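Local atomic coordinates of putative flavoprotein decarboxylase (Streptomyces olivoviridis, PDB entry 6JLS), a protein that binds FMN and probably uses it to decarboxylate the C-terminal cysteine of a precursor peptide in thioviridamide biosynthesis. Residues 20-25 with 94-99; 46-51 with 69-74; 101-106 with 133-138; 127-132 with 155-160. One frame throughout, in Å; residues are numbered along the deposited sequence.

Contact 1: residues 20-25 with 94-99; sequences TMCLSG and DAVVVA. With FMN (flavin mononucleotide), chain B.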
loop_
_atom_site.group_PDB
_atom_site.type_symbol
_atom_site.label_atom_id
_atom_site.label_comp_id
_atom_site.label_asym_id
_atom_site.label_seq_id
_atom_site.Cartn_x
_atom_site.Cartn_y
_atom_site.Cartn_z
ATOM N N THR A 20 -0.740 -5.497 36.635
ATOM C CA THR A 20 -1.039 -5.434 35.212
ATOM C C THR A 20 -2.511 -5.097 35.018
ATOM O O THR A 20 -3.391 -5.806 35.523
ATOM C CB THR A 20 -0.685 -6.745 34.515
ATOM O OG1 THR A 20 0.737 -6.946 34.592
ATOM C CG2 THR A 20 -1.111 -6.709 33.057
ATOM N N MET A 21 -2.759 -4.019 34.280
ATOM C CA MET A 21 -4.079 -3.506 33.942
ATOM C C MET A 21 -4.422 -3.890 32.499
ATOM O O MET A 21 -3.642 -3.614 31.576
ATOM C CB MET A 21 -4.066 -1.985 34.126
ATOM C CG MET A 21 -5.251 -1.227 33.588
ATOM S SD MET A 21 -5.183 0.550 34.030
ATOM C CE MET A 21 -3.437 0.791 34.282
ATOM N N CYS A 22 -5.575 -4.525 32.295
ATOM C CA CYS A 22 -6.012 -4.908 30.954
ATOM C C CYS A 22 -7.232 -4.101 30.530
ATOM O O CYS A 22 -8.156 -3.885 31.320
ATOM C CB CYS A 22 -6.335 -6.402 30.864
ATOM S SG CYS A 22 -4.951 -7.550 31.140
ATOM N N LEU A 23 -7.234 -3.664 29.269
ATOM C CA LEU A 23 -8.289 -2.822 28.724
ATOM C C LEU A 23 -8.964 -3.514 27.546
ATOM O O LEU A 23 -8.290 -3.963 26.611
ATOM C CB LEU A 23 -7.724 -1.473 28.287
ATOM C CG LEU A 23 -7.054 -0.628 29.373
ATOM C CD1 LEU A 23 -6.676 0.736 28.800
ATOM C CD2 LEU A 23 -7.981 -0.468 30.563
ATOM N N SER A 24 -10.291 -3.562 27.585
ATOM C CA SER A 24 -11.180 -4.226 26.636
ATOM C C SER A 24 -11.848 -3.192 25.715
ATOM O O SER A 24 -11.856 -1.990 25.990
ATOM C CB SER A 24 -12.243 -5.023 27.422
ATOM O OG SER A 24 -12.714 -6.127 26.699
ATOM N N GLY A 25 -12.487 -3.677 24.652
ATOM C CA GLY A 25 -13.154 -2.804 23.706
ATOM C C GLY A 25 -14.457 -2.187 24.182
ATOM O O GLY A 25 -15.517 -2.349 23.558
ATOM N N ASP A 94 1.600 -9.240 40.638
ATOM C CA ASP A 94 0.931 -9.552 41.894
ATOM C C ASP A 94 -0.578 -9.395 41.807
ATOM O O ASP A 94 -1.294 -9.880 42.691
ATOM C CB ASP A 94 1.470 -8.675 43.021
ATOM C CG ASP A 94 2.967 -8.759 43.142
ATOM O OD1 ASP A 94 3.495 -9.893 43.172
ATOM O OD2 ASP A 94 3.614 -7.692 43.180
ATOM N N ALA A 95 -1.075 -8.740 40.765
ATOM C CA ALA A 95 -2.497 -8.745 40.471
ATOM C C ALA A 95 -2.674 -8.343 39.021
ATOM O O ALA A 95 -1.871 -7.578 38.478
ATOM C CB ALA A 95 -3.279 -7.799 41.386
ATOM N N VAL A 96 -3.732 -8.866 38.409
ATOM C CA VAL A 96 -4.134 -8.552 37.045
ATOM C C VAL A 96 -5.571 -8.063 37.105
ATOM O O VAL A 96 -6.435 -8.768 37.633
ATOM C CB VAL A 96 -4.021 -9.788 36.132
ATOM C CG1 VAL A 96 -4.588 -9.503 34.734
ATOM C CG2 VAL A 96 -2.584 -10.291 36.078
ATOM N N VAL A 97 -5.826 -6.865 36.578
ATOM C CA VAL A 97 -7.164 -6.270 36.557
ATOM C C VAL A 97 -7.614 -6.114 35.109
ATOM O O VAL A 97 -6.874 -5.570 34.282
ATOM C CB VAL A 97 -7.194 -4.905 37.265
ATOM C CG1 VAL A 97 -8.615 -4.351 37.296
ATOM C CG2 VAL A 97 -6.639 -5.024 38.653
ATOM N N VAL A 98 -8.818 -6.589 34.800
ATOM C CA VAL A 98 -9.446 -6.331 33.507
ATOM C C VAL A 98 -10.616 -5.392 33.769
ATOM O O VAL A 98 -11.635 -5.779 34.366
ATOM C CB VAL A 98 -9.892 -7.613 32.795
ATOM C CG1 VAL A 98 -10.432 -7.284 31.393
ATOM C CG2 VAL A 98 -8.736 -8.588 32.691
ATOM N N ALA A 99 -10.461 -4.147 33.330
ATOM C CA ALA A 99 -11.382 -3.073 33.672
ATOM C C ALA A 99 -11.247 -1.947 32.652
ATOM O O ALA A 99 -10.254 -1.207 32.665
ATOM C CB ALA A 99 -11.101 -2.565 35.082
HETATM N N1 FMN B . -19.068 -4.377 24.581
HETATM C C2 FMN B . -19.145 -4.608 25.937
HETATM O O2 FMN B . -19.143 -5.763 26.353
HETATM N N3 FMN B . -19.235 -3.550 26.817
HETATM C C4 FMN B . -19.244 -2.251 26.351
HETATM O O4 FMN B . -19.322 -1.301 27.134
HETATM C C4A FMN B . -19.164 -2.018 24.984
HETATM N N5 FMN B . -19.170 -0.723 24.506
HETATM C C5A FMN B . -19.096 -0.480 23.151
HETATM C C6 FMN B . -19.111 0.834 22.701
HETATM C C7 FMN B . -19.031 1.101 21.334
HETATM C C7M FMN B . -19.050 2.536 20.871
HETATM C C8 FMN B . -18.936 0.039 20.413
HETATM C C8M FMN B . -18.848 0.321 18.937
HETATM C C9 FMN B . -18.925 -1.284 20.876
HETATM C C9A FMN B . -19.005 -1.543 22.249
HETATM N N10 FMN B . -18.998 -2.846 22.731
HETATM C C10 FMN B . -19.075 -3.085 24.094
HETATM C "C1'" FMN B . -18.881 -4.003 21.781
HETATM C "C2'" FMN B . -17.427 -4.501 21.799
HETATM O "O2'" FMN B . -16.514 -3.514 21.348
HETATM C "C3'" FMN B . -17.255 -5.763 20.966
HETATM O "O3'" FMN B . -17.931 -6.815 21.614
HETATM C "C4'" FMN B . -15.768 -6.076 20.809
HETATM O "O4'" FMN B . -15.505 -7.115 19.881
HETATM C "C5'" FMN B . -15.140 -6.427 22.150
HETATM O "O5'" FMN B . -13.815 -6.800 21.859
HETATM P P FMN B . -12.777 -7.173 23.016
HETATM O O1P FMN B . -13.534 -7.756 24.196
HETATM O O2P FMN B . -11.813 -8.215 22.491
HETATM O O3P FMN B . -12.055 -5.930 23.470
#

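Contact 2: residues 46-51 with 69-74; sequences RLHVAL and NGSVLT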
loop_
_atom_site.group_PDB
_atom_site.type_symbol
_atom_site.label_atom_id
_atom_site.label_comp_id
_atom_site.label_asym_id
_atom_site.label_seq_id
_atom_site.Cartn_x
_atom_site.Cartn_y
_atom_site.Cartn_z
ATOM N N ARG A 46 5.515 -1.367 39.906
ATOM C CA ARG A 46 5.521 -1.625 38.473
ATOM C C ARG A 46 4.089 -1.663 37.984
ATOM O O ARG A 46 3.250 -2.360 38.562
ATOM C CB ARG A 46 6.188 -2.946 38.119
ATOM C CG ARG A 46 7.666 -2.926 38.207
ATOM C CD ARG A 46 8.290 -3.148 36.854
ATOM N NE ARG A 46 9.718 -2.867 36.919
ATOM C CZ ARG A 46 10.249 -1.675 36.665
ATOM N NH1 ARG A 46 9.470 -0.663 36.313
ATOM N NH2 ARG A 46 11.558 -1.496 36.754
ATOM N N LEU A 47 3.816 -0.936 36.911
ATOM C CA LEU A 47 2.516 -0.956 36.266
ATOM C C LEU A 47 2.704 -1.419 34.834
ATOM O O LEU A 47 3.569 -0.894 34.128
ATOM C CB LEU A 47 1.872 0.422 36.298
ATOM C CG LEU A 47 0.484 0.535 35.689
ATOM C CD1 LEU A 47 -0.495 -0.346 36.457
ATOM C CD2 LEU A 47 0.075 1.996 35.731
ATOM N N HIS A 48 1.924 -2.421 34.421
ATOM C CA HIS A 48 1.833 -2.833 33.023
ATOM C C HIS A 48 0.411 -2.650 32.514
ATOM O O HIS A 48 -0.558 -2.767 33.273
ATOM C CB HIS A 48 2.218 -4.294 32.831
ATOM C CG HIS A 48 3.576 -4.641 33.342
ATOM N ND1 HIS A 48 4.734 -4.217 32.727
ATOM C CD2 HIS A 48 3.961 -5.407 34.387
ATOM C CE1 HIS A 48 5.775 -4.696 33.381
ATOM N NE2 HIS A 48 5.333 -5.424 34.391
ATOM N N VAL A 49 0.280 -2.405 31.213
ATOM C CA VAL A 49 -1.021 -2.240 30.576
ATOM C C VAL A 49 -1.039 -3.060 29.299
ATOM O O VAL A 49 -0.070 -3.036 28.529
ATOM C CB VAL A 49 -1.343 -0.766 30.267
ATOM C CG1 VAL A 49 -2.703 -0.657 29.597
ATOM C CG2 VAL A 49 -1.332 0.045 31.539
ATOM N N ALA A 50 -2.126 -3.802 29.092
ATOM C CA ALA A 50 -2.348 -4.574 27.880
ATOM C C ALA A 50 -3.717 -4.217 27.327
ATOM O O ALA A 50 -4.657 -3.964 28.095
ATOM C CB ALA A 50 -2.282 -6.077 28.151
ATOM N N LEU A 51 -3.828 -4.203 25.994
ATOM C CA LEU A 51 -5.043 -3.788 25.302
ATOM C C LEU A 51 -5.501 -4.894 24.362
ATOM O O LEU A 51 -4.679 -5.555 23.719
ATOM C CB LEU A 51 -4.823 -2.483 24.481
ATOM C CG LEU A 51 -4.582 -1.139 25.189
ATOM C CD1 LEU A 51 -3.312 -1.152 26.008
ATOM C CD2 LEU A 51 -4.500 -0.013 24.172
ATOM N N ASN A 69 5.241 2.823 33.867
ATOM C CA ASN A 69 6.676 2.567 33.959
ATOM C C ASN A 69 7.060 1.155 33.537
ATOM O O ASN A 69 8.255 0.851 33.467
ATOM C CB ASN A 69 7.173 2.828 35.381
ATOM C CG ASN A 69 6.562 1.886 36.389
ATOM O OD1 ASN A 69 5.383 1.560 36.309
ATOM N ND2 ASN A 69 7.363 1.443 37.341
ATOM N N GLY A 70 6.093 0.291 33.266
ATOM C CA GLY A 70 6.327 -1.014 32.667
ATOM C C GLY A 70 6.061 -0.989 31.177
ATOM O O GLY A 70 6.358 -0.006 30.491
ATOM N N SER A 71 5.474 -2.065 30.670
ATOM C CA SER A 71 5.185 -2.184 29.251
ATOM C C SER A 71 3.733 -1.831 28.961
ATOM O O SER A 71 2.846 -2.037 29.792
ATOM C CB SER A 71 5.455 -3.603 28.755
ATOM O OG SER A 71 6.783 -4.001 29.035
ATOM N N VAL A 72 3.499 -1.312 27.762
ATOM C CA VAL A 72 2.161 -1.155 27.207
ATOM C C VAL A 72 2.098 -2.104 26.028
ATOM O O VAL A 72 2.804 -1.905 25.031
ATOM C CB VAL A 72 1.872 0.288 26.766
ATOM C CG1 VAL A 72 0.485 0.377 26.155
ATOM C CG2 VAL A 72 2.014 1.272 27.928
ATOM N N LEU A 73 1.276 -3.141 26.142
ATOM C CA LEU A 73 1.310 -4.275 25.231
ATOM C C LEU A 73 0.048 -4.311 24.394
ATOM O O LEU A 73 -1.068 -4.219 24.922
ATOM C CB LEU A 73 1.447 -5.598 25.987
ATOM C CG LEU A 73 2.631 -5.754 26.938
ATOM C CD1 LEU A 73 2.230 -5.324 28.336
ATOM C CD2 LEU A 73 3.130 -7.182 26.950
ATOM N N THR A 74 0.231 -4.450 23.093
ATOM C CA THR A 74 -0.841 -4.827 22.198
ATOM C C THR A 74 -0.441 -6.094 21.463
ATOM O O THR A 74 0.709 -6.541 21.510
ATOM C CB THR A 74 -1.138 -3.713 21.204
ATOM O OG1 THR A 74 0.002 -3.560 20.361
ATOM C CG2 THR A 74 -1.399 -2.415 21.953
#

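Contact 3: residues 101-106 with 133-138; sequences ATAATL and PVMNPA. With FMN (flavin mononucleotide), chain B.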
loop_
_atom_site.group_PDB
_atom_site.type_symbol
_atom_site.label_atom_id
_atom_site.label_comp_id
_atom_site.label_asym_id
_atom_site.label_seq_id
_atom_site.Cartn_x
_atom_site.Cartn_y
_atom_site.Cartn_z
ATOM N N ALA A 101 -14.086 -4.920 31.410
ATOM C CA ALA A 101 -14.128 -6.236 30.773
ATOM C C ALA A 101 -15.421 -6.324 29.975
ATOM O O ALA A 101 -16.513 -6.317 30.555
ATOM C CB ALA A 101 -14.045 -7.360 31.811
ATOM N N THR A 102 -15.299 -6.386 28.652
ATOM C CA THR A 102 -16.463 -6.497 27.788
ATOM C C THR A 102 -17.118 -7.871 27.921
ATOM O O THR A 102 -16.537 -8.824 28.443
ATOM C CB THR A 102 -16.077 -6.323 26.328
ATOM O OG1 THR A 102 -15.120 -7.340 26.014
ATOM C CG2 THR A 102 -15.521 -4.890 26.050
ATOM N N ALA A 103 -18.335 -7.975 27.385
ATOM C CA ALA A 103 -18.987 -9.277 27.293
ATOM C C ALA A 103 -18.122 -10.257 26.513
ATOM O O ALA A 103 -17.983 -11.424 26.906
ATOM C CB ALA A 103 -20.362 -9.137 26.635
ATOM N N ALA A 104 -17.495 -9.778 25.429
ATOM C CA ALA A 104 -16.724 -10.654 24.556
ATOM C C ALA A 104 -15.510 -11.195 25.285
ATOM O O ALA A 104 -15.226 -12.396 25.228
ATOM C CB ALA A 104 -16.305 -9.918 23.279
ATOM N N THR A 105 -14.796 -10.323 25.996
ATOM C CA THR A 105 -13.614 -10.757 26.732
ATOM C C THR A 105 -13.979 -11.678 27.899
ATOM O O THR A 105 -13.316 -12.702 28.119
ATOM C CB THR A 105 -12.834 -9.532 27.204
ATOM O OG1 THR A 105 -12.177 -8.964 26.074
ATOM C CG2 THR A 105 -11.781 -9.911 28.232
ATOM N N LEU A 106 -15.021 -11.328 28.659
ATOM C CA LEU A 106 -15.531 -12.222 29.693
ATOM C C LEU A 106 -15.928 -13.575 29.106
ATOM O O LEU A 106 -15.629 -14.633 29.686
ATOM C CB LEU A 106 -16.728 -11.567 30.384
ATOM C CG LEU A 106 -16.468 -10.271 31.145
ATOM C CD1 LEU A 106 -17.787 -9.604 31.484
ATOM C CD2 LEU A 106 -15.676 -10.552 32.414
ATOM N N PRO A 133 -16.863 -6.140 34.806
ATOM C CA PRO A 133 -17.736 -6.175 33.624
ATOM C C PRO A 133 -18.355 -4.814 33.358
ATOM O O PRO A 133 -18.736 -4.084 34.277
ATOM C CB PRO A 133 -18.815 -7.203 33.998
ATOM C CG PRO A 133 -18.248 -7.985 35.127
ATOM C CD PRO A 133 -17.342 -7.035 35.868
ATOM N N VAL A 134 -18.440 -4.470 32.078
ATOM C CA VAL A 134 -19.137 -3.269 31.637
ATOM C C VAL A 134 -19.883 -3.645 30.370
ATOM O O VAL A 134 -19.270 -4.125 29.407
ATOM C CB VAL A 134 -18.182 -2.087 31.374
ATOM C CG1 VAL A 134 -18.948 -0.886 30.856
ATOM C CG2 VAL A 134 -17.420 -1.720 32.623
ATOM N N MET A 135 -21.195 -3.450 30.372
ATOM C CA MET A 135 -22.011 -3.692 29.192
ATOM C C MET A 135 -23.399 -3.137 29.475
ATOM O O MET A 135 -23.739 -2.828 30.624
ATOM C CB MET A 135 -22.071 -5.186 28.839
ATOM C CG MET A 135 -22.666 -6.045 29.957
ATOM S SD MET A 135 -22.365 -7.816 29.807
ATOM C CE MET A 135 -20.627 -7.880 30.263
ATOM N N ASN A 136 -24.191 -2.991 28.413
ATOM C CA ASN A 136 -25.575 -2.581 28.602
ATOM C C ASN A 136 -26.324 -3.676 29.351
ATOM O O ASN A 136 -26.089 -4.864 29.108
ATOM C CB ASN A 136 -26.258 -2.289 27.261
ATOM C CG ASN A 136 -26.071 -3.401 26.243
ATOM O OD1 ASN A 136 -24.990 -3.982 26.124
ATOM N ND2 ASN A 136 -27.127 -3.697 25.494
ATOM N N PRO A 137 -27.197 -3.320 30.296
ATOM C CA PRO A 137 -27.931 -4.361 31.037
ATOM C C PRO A 137 -28.826 -5.236 30.156
ATOM O O PRO A 137 -29.319 -6.256 30.641
ATOM C CB PRO A 137 -28.738 -3.556 32.065
ATOM C CG PRO A 137 -27.921 -2.300 32.264
ATOM C CD PRO A 137 -27.384 -1.984 30.889
ATOM N N ALA A 138 -29.027 -4.890 28.880
ATOM C CA ALA A 138 -29.648 -5.809 27.928
ATOM C C ALA A 138 -28.770 -7.018 27.626
ATOM O O ALA A 138 -29.253 -7.982 27.018
ATOM C CB ALA A 138 -29.980 -5.082 26.622
HETATM N N1 FMN B . -19.068 -4.377 24.581
HETATM C C2 FMN B . -19.145 -4.608 25.937
HETATM O O2 FMN B . -19.143 -5.763 26.353
HETATM N N3 FMN B . -19.235 -3.550 26.817
HETATM C C4 FMN B . -19.244 -2.251 26.351
HETATM O O4 FMN B . -19.322 -1.301 27.134
HETATM C C4A FMN B . -19.164 -2.018 24.984
HETATM N N5 FMN B . -19.170 -0.723 24.506
HETATM C C5A FMN B . -19.096 -0.480 23.151
HETATM C C6 FMN B . -19.111 0.834 22.701
HETATM C C7 FMN B . -19.031 1.101 21.334
HETATM C C7M FMN B . -19.050 2.536 20.871
HETATM C C8 FMN B . -18.936 0.039 20.413
HETATM C C8M FMN B . -18.848 0.321 18.937
HETATM C C9 FMN B . -18.925 -1.284 20.876
HETATM C C9A FMN B . -19.005 -1.543 22.249
HETATM N N10 FMN B . -18.998 -2.846 22.731
HETATM C C10 FMN B . -19.075 -3.085 24.094
HETATM C "C1'" FMN B . -18.881 -4.003 21.781
HETATM C "C2'" FMN B . -17.427 -4.501 21.799
HETATM O "O2'" FMN B . -16.514 -3.514 21.348
HETATM C "C3'" FMN B . -17.255 -5.763 20.966
HETATM O "O3'" FMN B . -17.931 -6.815 21.614
HETATM C "C4'" FMN B . -15.768 -6.076 20.809
HETATM O "O4'" FMN B . -15.505 -7.115 19.881
HETATM C "C5'" FMN B . -15.140 -6.427 22.150
HETATM O "O5'" FMN B . -13.815 -6.800 21.859
HETATM P P FMN B . -12.777 -7.173 23.016
HETATM O O1P FMN B . -13.534 -7.756 24.196
HETATM O O2P FMN B . -11.813 -8.215 22.491
HETATM O O3P FMN B . -12.055 -5.930 23.470
#

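Contact 4: residues 127-132 with 155-160; sequences CPVILA and EGFVVA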
loop_
_atom_site.group_PDB
_atom_site.type_symbol
_atom_site.label_atom_id
_atom_site.label_comp_id
_atom_site.label_asym_id
_atom_site.label_seq_id
_atom_site.Cartn_x
_atom_site.Cartn_y
_atom_site.Cartn_z
ATOM N N CYS A 127 -1.591 -14.988 40.047
ATOM C CA CYS A 127 -1.935 -13.987 41.039
ATOM C C CYS A 127 -3.442 -13.748 41.048
ATOM O O CYS A 127 -4.161 -14.213 40.159
ATOM C CB CYS A 127 -1.188 -12.696 40.711
ATOM S SG CYS A 127 -1.560 -12.096 39.040
ATOM N N PRO A 128 -3.952 -13.011 42.039
ATOM C CA PRO A 128 -5.358 -12.578 41.997
ATOM C C PRO A 128 -5.709 -11.877 40.691
ATOM O O PRO A 128 -4.931 -11.079 40.158
ATOM C CB PRO A 128 -5.466 -11.612 43.182
ATOM C CG PRO A 128 -4.404 -12.034 44.104
ATOM C CD PRO A 128 -3.292 -12.614 43.295
ATOM N N VAL A 129 -6.906 -12.171 40.188
ATOM C CA VAL A 129 -7.439 -11.570 38.971
ATOM C C VAL A 129 -8.765 -10.902 39.306
ATOM O O VAL A 129 -9.709 -11.566 39.746
ATOM C CB VAL A 129 -7.626 -12.604 37.853
ATOM C CG1 VAL A 129 -8.338 -11.969 36.682
ATOM C CG2 VAL A 129 -6.292 -13.161 37.418
ATOM N N ILE A 130 -8.846 -9.600 39.078
ATOM C CA ILE A 130 -10.064 -8.838 39.311
ATOM C C ILE A 130 -10.630 -8.391 37.960
ATOM O O ILE A 130 -9.909 -7.820 37.134
ATOM C CB ILE A 130 -9.815 -7.640 40.236
ATOM C CG1 ILE A 130 -9.511 -8.117 41.665
ATOM C CG2 ILE A 130 -11.056 -6.781 40.293
ATOM C CD1 ILE A 130 -8.135 -8.722 41.900
ATOM N N LEU A 131 -11.918 -8.653 37.739
ATOM C CA LEU A 131 -12.604 -8.320 36.500
ATOM C C LEU A 131 -13.752 -7.356 36.782
ATOM O O LEU A 131 -14.531 -7.567 37.718
ATOM C CB LEU A 131 -13.155 -9.579 35.833
ATOM C CG LEU A 131 -12.209 -10.764 35.645
ATOM C CD1 LEU A 131 -12.991 -11.953 35.165
ATOM C CD2 LEU A 131 -11.125 -10.416 34.648
ATOM N N ALA A 132 -13.862 -6.301 35.964
ATOM C CA ALA A 132 -14.927 -5.301 36.083
ATOM C C ALA A 132 -15.794 -5.332 34.823
ATOM O O ALA A 132 -15.499 -4.627 33.839
ATOM C CB ALA A 132 -14.346 -3.907 36.315
ATOM N N GLU A 155 -13.129 -20.041 38.240
ATOM C CA GLU A 155 -11.698 -19.859 38.014
ATOM C C GLU A 155 -10.984 -19.260 39.213
ATOM O O GLU A 155 -9.749 -19.214 39.217
ATOM C CB GLU A 155 -11.431 -18.938 36.808
ATOM C CG GLU A 155 -11.842 -19.498 35.477
ATOM C CD GLU A 155 -11.004 -20.690 35.048
ATOM O OE1 GLU A 155 -9.772 -20.652 35.219
ATOM O OE2 GLU A 155 -11.577 -21.673 34.537
ATOM N N GLY A 156 -11.715 -18.783 40.216
ATOM C CA GLY A 156 -11.119 -18.050 41.303
ATOM C C GLY A 156 -11.016 -16.565 41.055
ATOM O O GLY A 156 -10.501 -15.842 41.920
ATOM N N PHE A 157 -11.487 -16.084 39.904
ATOM C CA PHE A 157 -11.428 -14.663 39.600
ATOM C C PHE A 157 -12.452 -13.900 40.438
ATOM O O PHE A 157 -13.521 -14.414 40.778
ATOM C CB PHE A 157 -11.696 -14.420 38.103
ATOM C CG PHE A 157 -10.716 -15.103 37.170
ATOM C CD1 PHE A 157 -9.471 -15.543 37.625
ATOM C CD2 PHE A 157 -11.032 -15.284 35.825
ATOM C CE1 PHE A 157 -8.560 -16.164 36.763
ATOM C CE2 PHE A 157 -10.117 -15.905 34.949
ATOM C CZ PHE A 157 -8.881 -16.345 35.431
ATOM N N VAL A 158 -12.131 -12.650 40.742
ATOM C CA VAL A 158 -13.030 -11.753 41.460
ATOM C C VAL A 158 -13.814 -10.942 40.436
ATOM O O VAL A 158 -13.226 -10.194 39.647
ATOM C CB VAL A 158 -12.251 -10.830 42.411
ATOM C CG1 VAL A 158 -13.186 -9.847 43.080
ATOM C CG2 VAL A 158 -11.486 -11.649 43.443
ATOM N N VAL A 159 -15.136 -11.084 40.432
ATOM C CA VAL A 159 -15.992 -10.401 39.469
ATOM C C VAL A 159 -16.678 -9.260 40.197
ATOM O O VAL A 159 -17.529 -9.491 41.062
ATOM C CB VAL A 159 -17.023 -11.345 38.839
ATOM C CG1 VAL A 159 -17.902 -10.575 37.853
ATOM C CG2 VAL A 159 -16.338 -12.524 38.167
ATOM N N ALA A 160 -16.319 -8.029 39.832
ATOM C CA ALA A 160 -16.827 -6.823 40.477
ATOM C C ALA A 160 -17.993 -6.263 39.671
ATOM O O ALA A 160 -17.840 -5.335 38.878
ATOM C CB ALA A 160 -15.715 -5.790 40.613
HETATM O O HOH W 1 -8.471 -13.929 41.707
#

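Contact 1: residues 20-25 with 94-99
Strands 18-23 and 95-101 pair in parallel at the middle of the Rossmann-like sheet of this flavoprotein, and T20, M21 and C22 lie level with V96, V97 and V98. The 20-25 chain bonds on this side through T20 and C22: T20 N donates to A95 O, V97 N to T20 O, C22 N to V97 O at 2.6 Å, and A99 N to C22 O. All four are close to straight, and each donor sits almost in line with the acceptor's C=O. T20, C22, V96 and V98 occupy one face. There C22, with SG anti to its carbonyl carbon (chi1 -64°), spans two valines: its CB packs 3.7 Å from V98 CG2, and its SG lies 4.1 Å from V96 CG1. The hydroxyl of T20 on that face is bonded to S93. M21 and V97 take the other face, where both rest on F185 of helix 182-193. Beyond L23, whose CD2 comes to 3.2 Å from A99 O, the first strand runs out into the phosphate end of the FMN site. S24 OG lies 3.1 Å from FMN O1P; it is hydrogen-bonded to the hydroxyls of T102 and T105. G25 grips the cofactor twice with its backbone: its N donates to FMN O3P over 2.6 Å, while its O accepts from the ribityl hydroxyl FMN O2' at 2.7 Å.

Contact 2: residues 46-51 with 69-74
L47 N donates to N69 OD1 at 3.0 Å where strand 46-51 meets the loop that opens segment 69-74, a side-chain acceptor replacing a strand carbonyl. The donor is tilted 24° from the carbonyl plane, and the other end of this amide, ND2, is held by G45 O. N69 CG lies between its own backbone N and carbonyl carbon (chi1 64°), which turns the amide back over the start of the strand. Next along, L47 O receives a weak, bent bond from G70 N. S71 N then donates to H48 ND1 at 3.1 Å, nearly straight and close to the plane of the imidazole, so ND1 acts as an acceptor here and probably carries no proton. Regular parallel bonding follows: V49 N to S71 O, L73 N to V49 O at 2.7 Å, and L51 N to L73 O. L73 CD1 lies 3.2 Å from V49 O. L51 CD1 meets V72 CG1 at 4.1 Å, the two side chains crossing at a slant. T74 then caps the following helix, its OG1 accepting from T77 N. The two strands belong to a beta-alpha-beta unit with helix 61-64, whose L64 packs on V49 and L51; H48, S71 and L73 lie against I89 of helix 85-91, and strand 18-23 runs along the other edge of 46-51.

Contact 3: residues 101-106 with 133-138
A101 and P133 make one parallel bridge where two strands of the Rossmann-like sheet end, tied by V134 N donating to A101 O at 3.1 Å from above the carbonyl plane, 36° out of it. Beyond the bridge the chains separate around the FMN. L106 CD1 touches both P133 CB, 3.6 Å away, and the methyl M135 CE, the leucine and proline side chains crossing at about a right angle. A chi1 of 60° and a second bend at chi3 fold M135 back, so that CE also packs 3.8 Å from A103 CB. The pyrimidine edge of the flavin is read by backbone from both segments: A103 N donates to FMN O2 at 2.6 Å, and FMN N3 donates to V134 O almost straight, with an angle of 174° at the hydrogen. Across the subunit boundary, C114 of the second subunit packs on A103 and A104. The start of helix 103-110 faces the phosphate, which its dipole may help to stabilise. T102 is the N-cap, its OG1 accepting from T105 N at 3.0 Å; its approach to FMN O1P is modelled too short to be trusted in detail. T105 OG1 donates to that phosphate oxygen, FMN O1P, at 2.6 Å.

Contact 4: residues 127-132 with 155-160
V129 lies alongside F157, its CG1 over one face of the phenyl ring in a CH-pi contact, 4.0 Å from the ring centroid and offset toward the rim. Its CB comes closer still to the ring, 3.5 Å from F157 CD1. The opposite face is taken by E155 CB, over the ring centre, so the phenyl is clamped between the two. L131 CD1 approaches F157 CD2 obliquely, at 3.9 Å. I130 and V158 run side by side on the other face of the sheet, CG1 against CB. Three nearly straight parallel-strand bonds join the backbones: V158 N to V129 O, L131 N to V158 O, and A160 N to L131 O, each 2.8 Å. Before them a water bridges the gap, accepting from V129 N and donating to G156 O. G156 itself, at positive phi, ends helix 143-154 in a Schellman motif. Strand 158-159 is the last of the sheet within this chain, with 95-101 on the other side of 129-133; L152 of helix 143-154 packs on F157 and L131, while I130 and A160 rest against V184 of helix 182-193.

How the contacts relate
From the N terminus, strand 18-23 leads into 46-51, which contact 2 joins to 69-74 in a short beta-alpha-beta loop. That loop is nested inside the much longer one closed by contact 1, when the chain returns to pair 94-99 with 20-25. Contacts 3 and 4 both come after it and cross each other, their segments alternating: contact 4 adds strand 158-159 to 129-133, while contact 3 joins the ends of 95-101 and 129-133 beside the flavin. Contacts 1, 2 and 4 are three pairings of one parallel sheet; bonds of 18-23 with 46-51 and of 95-101 with 129-133 join them. Contacts 1 and 3 meet at the C-terminal ends of its strands, around the FMN phosphate.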